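Local structure of protein F1 (Vaccinia virus ankara, 4D2M) at residues A[85-89]-A[178-182]. The protein binds the BH3 domain of the pro-apoptotic protein Bim and, as a viral Bcl-2-like protein, probably blocks host-cell apoptosis. The protein carries 1 engineered substitution. Residues are numbered along the deposited sequence; the frame is centred on the assembly and turned at random.
Sequences YIDII and ITDIS
I178 places its CG2 methyl over one face of the Y85 ring, 4.1 Å from the ring centroid and 26° off the normal, which meets the geometry of a CH-pi contact. The approach is toward the root of the ring: I178 CG2 lies 3.7 Å from CD1 of Y85. The other branch of I178 runs toward the next turn of helix 80-99, where its CD1 methyl meets CG2 of I88 at 4.2 Å and reaches I89 CG1 more loosely. With chi1 of I178 at -58°, CG2 stands anti to the backbone N and CG1 beside it, which splits the two branches between Y85 and the isoleucines. I88 extends its own CD1 to CG2 of I181, an apolar contact at 3.9 Å. No hydrogen bond joins the segments, so the 313 Å² they bury rests on van der Waals contact. At the far end of the ring, T179 CG2 sits obliquely, 3.5 Å from Y85 OH. That hydroxyl is hydrogen-bonded to E54 of the second subunit, whose A61 also packs on Y85, while T179 OG1 bonds back to V175 O. I181 is the first residue after helix 172-180 to leave helical phi/psi. The contact joins the end of that helix and the last residues of the chain to helix 80-99 of this all-helical, Bcl-2-like fold, beside the second subunit.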
# COMPACT_ATOMS: atom_id res chain seq x y z
N TYR A 85 23.23 -10.03 -13.77
CA TYR A 85 23.18 -8.81 -12.99
C TYR A 85 22.90 -9.12 -11.52
O TYR A 85 23.44 -8.47 -10.63
CB TYR A 85 22.11 -7.86 -13.54
CG TYR A 85 22.39 -7.34 -14.94
CD1 TYR A 85 23.61 -7.58 -15.56
CD2 TYR A 85 21.44 -6.60 -15.62
CE1 TYR A 85 23.87 -7.11 -16.83
CE2 TYR A 85 21.69 -6.12 -16.89
CZ TYR A 85 22.90 -6.38 -17.49
OH TYR A 85 23.16 -5.90 -18.76
N ILE A 86 22.06 -10.12 -11.29
CA ILE A 86 21.77 -10.57 -9.93
C ILE A 86 23.03 -11.12 -9.27
O ILE A 86 23.31 -10.82 -8.11
CB ILE A 86 20.64 -11.62 -9.92
CG1 ILE A 86 19.31 -10.94 -10.24
CG2 ILE A 86 20.55 -12.33 -8.57
CD1 ILE A 86 18.14 -11.90 -10.45
N ASP A 87 23.80 -11.92 -10.01
CA ASP A 87 25.05 -12.47 -9.49
C ASP A 87 26.03 -11.35 -9.12
O ASP A 87 26.70 -11.42 -8.09
CB ASP A 87 25.72 -13.40 -10.51
CG ASP A 87 25.08 -14.78 -10.55
OD1 ASP A 87 24.35 -15.14 -9.60
OD2 ASP A 87 25.33 -15.51 -11.53
N ILE A 88 26.11 -10.34 -9.97
CA ILE A 88 27.02 -9.22 -9.73
C ILE A 88 26.62 -8.46 -8.47
O ILE A 88 27.47 -8.15 -7.64
CB ILE A 88 27.05 -8.27 -10.95
CG1 ILE A 88 27.71 -8.98 -12.13
CG2 ILE A 88 27.82 -6.99 -10.63
CD1 ILE A 88 27.46 -8.32 -13.46
N ILE A 89 25.33 -8.18 -8.33
CA ILE A 89 24.85 -7.47 -7.15
C ILE A 89 25.06 -8.33 -5.91
O ILE A 89 25.45 -7.82 -4.86
CB ILE A 89 23.36 -7.08 -7.29
CG1 ILE A 89 23.20 -6.08 -8.43
CG2 ILE A 89 22.81 -6.46 -6.00
CD1 ILE A 89 21.82 -6.05 -9.01
N ILE A 178 26.92 -1.67 -13.88
CA ILE A 178 26.53 -3.08 -13.87
C ILE A 178 26.67 -3.69 -15.26
O ILE A 178 27.10 -4.84 -15.40
CB ILE A 178 25.07 -3.26 -13.38
CG1 ILE A 178 24.90 -2.68 -11.97
CG2 ILE A 178 24.65 -4.73 -13.40
CD1 ILE A 178 25.76 -3.35 -10.91
N THR A 179 26.33 -2.92 -16.29
CA THR A 179 26.39 -3.43 -17.66
C THR A 179 27.84 -3.60 -18.14
O THR A 179 28.11 -4.45 -18.99
CB THR A 179 25.66 -2.50 -18.65
OG1 THR A 179 26.13 -1.15 -18.49
CG2 THR A 179 24.16 -2.54 -18.40
N ASP A 180 28.75 -2.80 -17.61
CA ASP A 180 30.17 -2.91 -17.96
C ASP A 180 30.72 -4.25 -17.49
O ASP A 180 31.52 -4.88 -18.18
CB ASP A 180 30.98 -1.77 -17.35
CG ASP A 180 30.71 -0.43 -18.00
OD1 ASP A 180 30.20 -0.41 -19.15
OD2 ASP A 180 31.00 0.60 -17.37
N ILE A 181 30.30 -4.68 -16.31
CA ILE A 181 30.77 -5.92 -15.72
C ILE A 181 30.04 -7.11 -16.35
O ILE A 181 28.87 -7.34 -16.07
CB ILE A 181 30.58 -5.94 -14.19
CG1 ILE A 181 31.21 -4.69 -13.57
CG2 ILE A 181 31.19 -7.21 -13.59
CD1 ILE A 181 30.97 -4.53 -12.08
N SER A 182 30.75 -7.84 -17.21
CA SER A 182 30.21 -9.01 -17.89
C SER A 182 29.11 -8.63 -18.87
O SER A 182 28.86 -9.34 -19.85
CB SER A 182 29.68 -10.03 -16.88
OG SER A 182 29.57 -11.32 -17.46